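Long-range contact in CAMK/CAMK2 protein kinase (Salpingoeca rosetta, PDB 5IG1), which probably phosphorylates serine and threonine residues of proteins using ATP, through the kinase domain of a calcium/calmodulin-dependent kinase: residues A[4-18]-A[82-94]. Residues are numbered along the deposited sequence; the frame is centred on the assembly and turned at random.
Sequences METETSFFDLYDVDL and RRAFRDESHFYLV. With PO4 (phosphate ion), chain D.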
ATOM      1  N   MET A   4      13.011  17.177   9.699  1.00 60.72           N
ATOM      2  CA  MET A   4      12.076  18.058   9.003  1.00 84.69           C
ATOM      3  C   MET A   4      12.423  19.535   9.213  1.00102.94           C
ATOM      4  O   MET A   4      13.022  19.908  10.224  1.00110.20           O
ATOM      5  CB  MET A   4      10.640  17.782   9.461  1.00 68.25           C
ATOM      6  CG  MET A   4      10.193  18.582  10.667  1.00 69.77           C
ATOM      7  SD  MET A   4       8.688  17.910  11.404  1.00 93.27           S
ATOM      8  CE  MET A   4       9.376  16.859  12.689  1.00 71.46           C
ATOM      9  N   GLU A   5      12.041  20.372   8.248  1.00108.23           N
ATOM     10  CA  GLU A   5      12.356  21.799   8.282  1.00101.57           C
ATOM     11  C   GLU A   5      11.346  22.509   9.170  1.00100.54           C
ATOM     12  O   GLU A   5      10.209  22.759   8.767  1.00105.58           O
ATOM     13  CB  GLU A   5      12.356  22.388   6.875  1.00111.14           C
ATOM     14  CG  GLU A   5      13.437  21.823   5.966  1.00127.69           C
ATOM     15  CD  GLU A   5      14.837  22.095   6.483  1.00141.06           C
ATOM     16  OE1 GLU A   5      15.047  23.152   7.117  1.00141.66           O
ATOM     17  OE2 GLU A   5      15.724  21.243   6.262  1.00147.66           O
ATOM     18  N   THR A   6      11.765  22.846  10.386  1.00115.01           N
ATOM     19  CA  THR A   6      10.914  23.572  11.315  1.00108.53           C
ATOM     20  C   THR A   6      11.112  25.081  11.250  1.00102.71           C
ATOM     21  O   THR A   6      10.329  25.817  11.861  1.00 94.35           O
ATOM     22  CB  THR A   6      11.165  23.092  12.747  1.00110.56           C
ATOM     23  OG1 THR A   6      10.227  23.716  13.633  1.00119.72           O
ATOM     24  CG2 THR A   6      12.585  23.442  13.182  1.00101.74           C
ATOM     25  N   GLU A   7      12.125  25.561  10.528  1.00104.74           N
ATOM     26  CA  GLU A   7      12.410  26.988  10.447  1.00107.83           C
ATOM     27  C   GLU A   7      11.996  27.627   9.133  1.00100.61           C
ATOM     28  O   GLU A   7      11.594  28.791   9.130  1.00104.14           O
ATOM     29  CB  GLU A   7      13.906  27.254  10.664  1.00115.12           C
ATOM     30  CG  GLU A   7      14.441  26.853  12.037  1.00121.26           C
ATOM     31  CD  GLU A   7      14.048  27.816  13.149  1.00133.65           C
ATOM     32  OE1 GLU A   7      13.022  28.518  13.019  1.00133.18           O
ATOM     33  OE2 GLU A   7      14.776  27.876  14.161  1.00143.09           O
ATOM     34  N   THR A   8      12.100  26.907   8.021  1.00101.02           N
ATOM     35  CA  THR A   8      11.708  27.440   6.727  1.00 91.36           C
ATOM     36  C   THR A   8      10.266  27.061   6.429  1.00 85.48           C
ATOM     37  O   THR A   8       9.814  25.966   6.774  1.00104.41           O
ATOM     38  CB  THR A   8      12.627  26.920   5.624  1.00 88.53           C
ATOM     39  OG1 THR A   8      13.984  26.940   6.089  1.00 84.75           O
ATOM     40  CG2 THR A   8      12.508  27.792   4.380  1.00 83.19           C
ATOM     41  N   SER A   9       9.543  27.978   5.799  1.00 67.11           N
ATOM     42  CA  SER A   9       8.146  27.739   5.476  1.00 62.84           C
ATOM     43  C   SER A   9       8.038  26.950   4.182  1.00 67.14           C
ATOM     44  O   SER A   9       8.751  27.216   3.214  1.00 67.18           O
ATOM     45  CB  SER A   9       7.390  29.059   5.347  1.00 64.55           C
ATOM     46  OG  SER A   9       6.027  28.830   5.039  1.00 79.50           O
ATOM     47  N   PHE A  10       7.154  25.952   4.183  1.00 72.95           N
ATOM     48  CA  PHE A  10       6.832  25.258   2.943  1.00 60.10           C
ATOM     49  C   PHE A  10       6.491  26.254   1.841  1.00 62.70           C
ATOM     50  O   PHE A  10       6.911  26.089   0.689  1.00 77.43           O
ATOM     51  CB  PHE A  10       5.675  24.284   3.186  1.00 49.63           C
ATOM     52  CG  PHE A  10       4.879  23.963   1.956  1.00 45.39           C
ATOM     53  CD1 PHE A  10       5.276  22.947   1.099  1.00 34.87           C
ATOM     54  CD2 PHE A  10       3.726  24.677   1.658  1.00 37.62           C
ATOM     55  CE1 PHE A  10       4.543  22.649  -0.027  1.00 56.34           C
ATOM     56  CE2 PHE A  10       2.993  24.388   0.528  1.00 65.51           C
ATOM     57  CZ  PHE A  10       3.401  23.369  -0.316  1.00 61.19           C
ATOM     58  N   PHE A  11       5.743  27.305   2.180  1.00 64.30           N
ATOM     59  CA  PHE A  11       5.341  28.288   1.186  1.00 66.66           C
ATOM     60  C   PHE A  11       6.506  29.116   0.672  1.00 66.55           C
ATOM     61  O   PHE A  11       6.350  29.809  -0.338  1.00 87.43           O
ATOM     62  CB  PHE A  11       4.258  29.200   1.760  1.00 52.86           C
ATOM     63  CG  PHE A  11       2.988  28.480   2.098  1.00 46.61           C
ATOM     64  CD1 PHE A  11       2.174  27.983   1.095  1.00 44.61           C
ATOM     65  CD2 PHE A  11       2.617  28.288   3.413  1.00 53.86           C
ATOM     66  CE1 PHE A  11       1.009  27.316   1.401  1.00 78.52           C
ATOM     67  CE2 PHE A  11       1.451  27.621   3.726  1.00 66.03           C
ATOM     68  CZ  PHE A  11       0.647  27.136   2.719  1.00 76.15           C
ATOM     69  N   ASP A  12       7.660  29.065   1.334  1.00 62.37           N
ATOM     70  CA  ASP A  12       8.838  29.750   0.817  1.00 70.90           C
ATOM     71  C   ASP A  12       9.527  28.942  -0.278  1.00 73.19           C
ATOM     72  O   ASP A  12      10.064  29.523  -1.226  1.00 71.79           O
ATOM     73  CB  ASP A  12       9.819  30.047   1.954  1.00 81.62           C
ATOM     74  CG  ASP A  12       9.267  31.040   2.956  1.00105.10           C
ATOM     75  OD1 ASP A  12       8.355  31.809   2.589  1.00117.11           O
ATOM     76  OD2 ASP A  12       9.749  31.058   4.109  1.00105.82           O
ATOM     77  N   LEU A  13       9.516  27.615  -0.175  1.00 69.44           N
ATOM     78  CA  LEU A  13      10.157  26.766  -1.170  1.00 63.98           C
ATOM     79  C   LEU A  13       9.192  26.243  -2.222  1.00 59.15           C
ATOM     80  O   LEU A  13       9.608  25.987  -3.357  1.00 57.58           O
ATOM     81  CB  LEU A  13      10.845  25.576  -0.491  1.00 54.61           C
ATOM     82  CG  LEU A  13      11.842  25.931   0.609  1.00 61.54           C
ATOM     83  CD1 LEU A  13      12.635  24.702   1.025  1.00 66.46           C
ATOM     84  CD2 LEU A  13      12.762  27.046   0.148  1.00 64.65           C
ATOM     85  N   TYR A  14       7.921  26.070  -1.875  1.00 55.23           N
ATOM     86  CA  TYR A  14       6.938  25.533  -2.800  1.00 53.91           C
ATOM     87  C   TYR A  14       5.800  26.525  -2.982  1.00 56.45           C
ATOM     88  O   TYR A  14       5.531  27.354  -2.109  1.00 60.98           O
ATOM     89  CB  TYR A  14       6.399  24.193  -2.317  1.00 36.76           C
ATOM     90  CG  TYR A  14       7.453  23.114  -2.294  1.00 46.31           C
ATOM     91  CD1 TYR A  14       8.277  22.939  -1.187  1.00 46.94           C
ATOM     92  CD2 TYR A  14       7.637  22.279  -3.387  1.00 49.88           C
ATOM     93  CE1 TYR A  14       9.249  21.950  -1.169  1.00 47.19           C
ATOM     94  CE2 TYR A  14       8.605  21.294  -3.379  1.00 59.93           C
ATOM     95  CZ  TYR A  14       9.403  21.130  -2.270  1.00 55.36           C
ATOM     96  OH  TYR A  14      10.364  20.150  -2.275  1.00 61.31           O
ATOM     97  N   ASP A  15       5.155  26.446  -4.142  1.00 49.96           N
ATOM     98  CA  ASP A  15       4.049  27.325  -4.491  1.00 68.64           C
ATOM     99  C   ASP A  15       2.802  26.477  -4.682  1.00 62.44           C
ATOM    100  O   ASP A  15       2.847  25.452  -5.377  1.00 49.80           O
ATOM    101  CB  ASP A  15       4.357  28.131  -5.761  1.00 90.27           C
ATOM    102  CG  ASP A  15       3.302  29.188  -6.058  1.00115.65           C
ATOM    103  OD1 ASP A  15       3.287  30.224  -5.364  1.00131.54           O
ATOM    104  OD2 ASP A  15       2.497  28.990  -6.992  1.00122.72           O
ATOM    105  N   VAL A  16       1.708  26.893  -4.046  1.00 59.76           N
ATOM    106  CA  VAL A  16       0.414  26.240  -4.196  1.00 57.21           C
ATOM    107  C   VAL A  16      -0.639  27.151  -3.588  1.00 71.63           C
ATOM    108  O   VAL A  16      -0.398  27.809  -2.572  1.00 95.40           O
ATOM    109  CB  VAL A  16       0.407  24.834  -3.545  1.00 58.01           C
ATOM    110  CG1 VAL A  16       0.731  24.920  -2.067  1.00 53.69           C
ATOM    111  CG2 VAL A  16      -0.918  24.131  -3.772  1.00 68.50           C
ATOM    112  N   ASP A  17      -1.801  27.206  -4.229  1.00 71.09           N
ATOM    113  CA  ASP A  17      -2.968  27.887  -3.677  1.00 76.83           C
ATOM    114  C   ASP A  17      -3.833  26.808  -3.037  1.00 75.16           C
ATOM    115  O   ASP A  17      -4.558  26.088  -3.728  1.00 75.59           O
ATOM    116  CB  ASP A  17      -3.724  28.659  -4.751  1.00 79.33           C
ATOM    117  CG  ASP A  17      -4.740  29.623  -4.166  1.00 96.25           C
ATOM    118  OD1 ASP A  17      -5.227  29.382  -3.040  1.00 90.78           O
ATOM    119  OD2 ASP A  17      -5.056  30.625  -4.841  1.00111.61           O
ATOM    120  N   LEU A  18      -3.742  26.687  -1.710  1.00 63.42           N
ATOM    121  CA  LEU A  18      -4.516  25.676  -0.998  1.00 67.34           C
ATOM    122  C   LEU A  18      -6.019  25.903  -1.099  1.00 70.73           C
ATOM    123  O   LEU A  18      -6.791  24.981  -0.807  1.00 74.37           O
ATOM    124  CB  LEU A  18      -4.089  25.636   0.467  1.00 54.75           C
ATOM    125  CG  LEU A  18      -2.597  25.359   0.656  1.00 52.03           C
ATOM    126  CD1 LEU A  18      -2.232  25.328   2.131  1.00 66.23           C
ATOM    127  CD2 LEU A  18      -2.234  24.052  -0.012  1.00 40.14           C
ATOM    128  N   ARG A  82      10.072  14.266  -0.609  1.00 46.30           N
ATOM    129  CA  ARG A  82      11.129  15.229  -0.891  1.00 50.69           C
ATOM    130  C   ARG A  82      11.586  15.935   0.382  1.00 60.63           C
ATOM    131  O   ARG A  82      12.777  15.950   0.711  1.00 78.97           O
ATOM    132  CB  ARG A  82      10.638  16.243  -1.922  1.00 41.39           C
ATOM    133  CG  ARG A  82      10.192  15.635  -3.228  1.00 40.80           C
ATOM    134  CD  ARG A  82      11.277  14.752  -3.836  1.00 52.63           C
ATOM    135  NE  ARG A  82      10.938  14.368  -5.203  1.00 68.92           N
ATOM    136  CZ  ARG A  82      11.432  13.308  -5.829  1.00 66.85           C
ATOM    137  NH1 ARG A  82      12.282  12.506  -5.207  1.00 68.83           N
ATOM    138  NH2 ARG A  82      11.064  13.045  -7.072  1.00 71.87           N
ATOM    139  N   ARG A  83      10.647  16.540   1.103  1.00 49.42           N
ATOM    140  CA  ARG A  83      10.968  17.289   2.308  1.00 42.94           C
ATOM    141  C   ARG A  83       9.701  17.424   3.134  1.00 44.73           C
ATOM    142  O   ARG A  83       8.584  17.325   2.613  1.00 52.61           O
ATOM    143  CB  ARG A  83      11.547  18.670   1.975  1.00 69.88           C
ATOM    144  CG  ARG A  83      12.542  19.203   3.004  1.00 92.61           C
ATOM    145  CD  ARG A  83      13.271  20.434   2.479  1.00114.15           C
ATOM    146  NE  ARG A  83      13.743  20.243   1.109  1.00133.94           N
ATOM    147  CZ  ARG A  83      14.937  19.755   0.783  1.00142.95           C
ATOM    148  NH1 ARG A  83      15.796  19.402   1.732  1.00150.59           N
ATOM    149  NH2 ARG A  83      15.272  19.619  -0.494  1.00133.83           N
ATOM    150  N   ALA A  84       9.885  17.646   4.430  1.00 57.25           N
ATOM    151  CA  ALA A  84       8.777  17.779   5.367  1.00 51.15           C
ATOM    152  C   ALA A  84       8.925  19.071   6.151  1.00 53.99           C
ATOM    153  O   ALA A  84      10.027  19.429   6.576  1.00 65.31           O
ATOM    154  CB  ALA A  84       8.708  16.591   6.329  1.00 41.55           C
ATOM    155  N   PHE A  85       7.806  19.766   6.341  1.00 60.48           N
ATOM    156  CA  PHE A  85       7.780  21.046   7.029  1.00 48.56           C
ATOM    157  C   PHE A  85       6.786  20.997   8.177  1.00 50.50           C
ATOM    158  O   PHE A  85       5.799  20.258   8.138  1.00 61.69           O
ATOM    159  CB  PHE A  85       7.377  22.201   6.101  1.00 47.82           C
ATOM    160  CG  PHE A  85       8.215  22.321   4.870  1.00 42.72           C
ATOM    161  CD1 PHE A  85       7.966  21.522   3.769  1.00 46.72           C
ATOM    162  CD2 PHE A  85       9.227  23.257   4.799  1.00 45.37           C
ATOM    163  CE1 PHE A  85       8.731  21.641   2.625  1.00 56.86           C
ATOM    164  CE2 PHE A  85       9.987  23.387   3.661  1.00 57.49           C
ATOM    165  CZ  PHE A  85       9.741  22.575   2.569  1.00 53.06           C
ATOM    166  N   ARG A  86       7.047  21.818   9.190  1.00 65.26           N
ATOM    167  CA  ARG A  86       6.107  22.039  10.280  1.00 64.16           C
ATOM    168  C   ARG A  86       6.191  23.498  10.691  1.00 58.19           C
ATOM    169  O   ARG A  86       7.269  23.975  11.058  1.00 58.83           O
ATOM    170  CB  ARG A  86       6.410  21.140  11.479  1.00 67.65           C
ATOM    171  CG  ARG A  86       5.496  21.393  12.662  1.00 59.00           C
ATOM    172  CD  ARG A  86       5.899  20.551  13.862  1.00 64.24           C
ATOM    173  NE  ARG A  86       4.885  20.600  14.911  1.00 76.12           N
ATOM    174  CZ  ARG A  86       4.958  19.916  16.046  1.00 81.63           C
ATOM    175  NH1 ARG A  86       6.005  19.135  16.278  1.00 96.71           N
ATOM    176  NH2 ARG A  86       3.990  20.015  16.944  1.00 78.68           N
ATOM    177  N   ASP A  87       5.070  24.208  10.615  1.00 54.57           N
ATOM    178  CA  ASP A  87       4.992  25.552  11.141  1.00 59.77           C
ATOM    179  C   ASP A  87       4.107  25.534  12.390  1.00 73.86           C
ATOM    180  O   ASP A  87       4.002  24.490  13.062  1.00 71.89           O
ATOM    181  CB  ASP A  87       4.519  26.503  10.043  1.00 61.87           C
ATOM    182  CG  ASP A  87       3.230  26.060   9.391  1.00 84.90           C
ATOM    183  OD1 ASP A  87       2.470  25.298  10.019  1.00109.37           O
ATOM    184  OD2 ASP A  87       2.971  26.483   8.244  1.00 79.96           O
ATOM    185  N   GLU A  88       3.469  26.660  12.691  1.00 76.32           N
ATOM    186  CA  GLU A  88       2.694  26.800  13.914  1.00 73.55           C
ATOM    187  C   GLU A  88       1.262  26.303  13.772  1.00 77.01           C
ATOM    188  O   GLU A  88       0.481  26.437  14.717  1.00101.79           O
ATOM    189  CB  GLU A  88       2.694  28.266  14.362  1.00 76.79           C
ATOM    190  CG  GLU A  88       4.079  28.878  14.438  1.00111.44           C
ATOM    191  CD  GLU A  88       4.049  30.364  14.745  1.00133.56           C
ATOM    192  OE1 GLU A  88       5.122  30.937  15.030  1.00136.73           O
ATOM    193  OE2 GLU A  88       2.952  30.959  14.700  1.00142.15           O
ATOM    194  N   SER A  89       0.900  25.730  12.625  1.00 67.53           N
ATOM    195  CA  SER A  89      -0.493  25.369  12.392  1.00 71.91           C
ATOM    196  C   SER A  89      -0.635  24.161  11.476  1.00 64.46           C
ATOM    197  O   SER A  89      -1.674  23.493  11.482  1.00 62.23           O
ATOM    198  CB  SER A  89      -1.253  26.557  11.796  1.00 66.85           C
ATOM    199  OG  SER A  89      -0.719  26.907  10.532  1.00 70.51           O
ATOM    200  N   HIS A  90       0.394  23.869  10.683  1.00 60.60           N
ATOM    201  CA  HIS A  90       0.291  22.815   9.689  1.00 53.26           C
ATOM    202  C   HIS A  90       1.576  22.006   9.608  1.00 52.34           C
ATOM    203  O   HIS A  90       2.669  22.492   9.913  1.00 43.35           O
ATOM    204  CB  HIS A  90      -0.023  23.369   8.293  1.00 52.04           C
ATOM    205  CG  HIS A  90      -1.417  23.887   8.141  1.00 51.84           C
ATOM    206  ND1 HIS A  90      -1.771  25.176   8.475  1.00 55.51           N
ATOM    207  CD2 HIS A  90      -2.543  23.294   7.677  1.00 65.93           C
ATOM    208  CE1 HIS A  90      -3.058  25.353   8.229  1.00 77.08           C
ATOM    209  NE2 HIS A  90      -3.550  24.226   7.743  1.00 84.37           N
ATOM    210  N   PHE A  91       1.406  20.748   9.216  1.00 51.32           N
ATOM    211  CA  PHE A  91       2.443  19.914   8.636  1.00 46.92           C
ATOM    212  C   PHE A  91       2.314  19.981   7.123  1.00 54.42           C
ATOM    213  O   PHE A  91       1.200  19.962   6.588  1.00 61.70           O
ATOM    214  CB  PHE A  91       2.302  18.458   9.079  1.00 68.42           C
ATOM    215  CG  PHE A  91       2.999  18.131  10.360  1.00 67.88           C
ATOM    216  CD1 PHE A  91       4.379  18.160  10.438  1.00 60.59           C
ATOM    217  CD2 PHE A  91       2.272  17.750  11.477  1.00 70.46           C
ATOM    218  CE1 PHE A  91       5.022  17.842  11.614  1.00 68.26           C
ATOM    219  CE2 PHE A  91       2.912  17.427  12.657  1.00 60.69           C
ATOM    220  CZ  PHE A  91       4.287  17.475  12.725  1.00 65.07           C
ATOM    221  N   TYR A  92       3.452  20.053   6.436  1.00 52.95           N
ATOM    222  CA  TYR A  92       3.492  19.946   4.981  1.00 47.52           C
ATOM    223  C   TYR A  92       4.477  18.846   4.624  1.00 45.89           C
ATOM    224  O   TYR A  92       5.684  18.996   4.844  1.00 47.99           O
ATOM    225  CB  TYR A  92       3.890  21.266   4.331  1.00 41.82           C
ATOM    226  CG  TYR A  92       2.976  22.407   4.688  1.00 54.09           C
ATOM    227  CD1 TYR A  92       1.807  22.642   3.966  1.00 56.10           C
ATOM    228  CD2 TYR A  92       3.276  23.249   5.752  1.00 43.05           C
ATOM    229  CE1 TYR A  92       0.966  23.692   4.298  1.00 58.66           C
ATOM    230  CE2 TYR A  92       2.450  24.302   6.083  1.00 45.46           C
ATOM    231  CZ  TYR A  92       1.297  24.519   5.357  1.00 58.06           C
ATOM    232  OH  TYR A  92       0.476  25.564   5.704  1.00 59.92           O
ATOM    233  N   LEU A  93       3.967  17.742   4.093  1.00 39.73           N
ATOM    234  CA  LEU A  93       4.797  16.607   3.704  1.00 37.44           C
ATOM    235  C   LEU A  93       4.875  16.595   2.180  1.00 41.72           C
ATOM    236  O   LEU A  93       3.975  16.089   1.507  1.00 49.63           O
ATOM    237  CB  LEU A  93       4.232  15.301   4.256  1.00 47.94           C
ATOM    238  CG  LEU A  93       3.933  15.237   5.757  1.00 44.27           C
ATOM    239  CD1 LEU A  93       3.799  13.797   6.210  1.00 54.64           C
ATOM    240  CD2 LEU A  93       4.999  15.938   6.559  1.00 42.71           C
ATOM    241  N   VAL A  94       5.951  17.152   1.640  1.00 38.52           N
ATOM    242  CA  VAL A  94       6.127  17.216   0.194  1.00 47.32           C
ATOM    243  C   VAL A  94       6.581  15.853  -0.307  1.00 54.14           C
ATOM    244  O   VAL A  94       7.547  15.284   0.209  1.00 58.80           O
ATOM    245  CB  VAL A  94       7.131  18.316  -0.182  1.00 48.16           C
ATOM    246  CG1 VAL A  94       7.364  18.328  -1.680  1.00 48.29           C
ATOM    247  CG2 VAL A  94       6.625  19.674   0.293  1.00 41.04           C
TER
HETATM  248  P   PO4 D 402       6.208  18.226  20.086  1.00134.74           P
HETATM  249  O1  PO4 D 402       4.974  18.878  19.501  1.00104.51           O
HETATM  250  O2  PO4 D 402       6.799  19.116  21.159  1.00125.21           O
HETATM  251  O3  PO4 D 402       5.821  16.890  20.688  1.00128.25           O
HETATM  252  O4  PO4 D 402       7.239  18.017  18.997  1.00136.35           O
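CB and CD2 of Phe10 lie over one face of Tyr92, CD2 displaced toward the rim, the rings nearly parallel (7°) but slid apart, with CB of Phe10 3.6 Å from CG of Tyr92. CA of Phe10 sits over the centre of one face of Phe85, 3.6 Å from the centroid, a CH-pi contact, while the Phe10 ring turns an edge to that face in an offset edge-to-face pair. With CG anti to the backbone N (chi1 155°), the Phe10 ring lies alongside Tyr92 and brings CD1 and CE1 to CG2 of Val94. Around the rim of Phe85 lie Thr8 O, CD1 of Leu13 and CE1 of Tyr14. One face of Tyr14 receives CG2 of Val94. CD2 of Phe10 covers the centre of one face of Phe11, whose CE2 and CZ reach CZ and OH of Tyr92 obliquely. This is the N-terminal lobe of a protein kinase: residues 4-18, whose strand 14-15 pairs with strand 32-38, pack on the hairpin of strands 81-86 and 90-96, helix 10-13 lying across the sheet from helix 57-72. At the sheet's edge Glu5 N donates to Ala84 O at 2.8 Å and Arg86 N returns a weak bond to Glu5 O, a single bridge. Met4, which also reaches Lys64 of helix 57-72, sets SD at the edge of Phe91, a Met-aromatic contact. The extended Arg86 grips a phosphate ion, probably from the crystallisation liquor, NH2 donating to O1 and NH1 to O4.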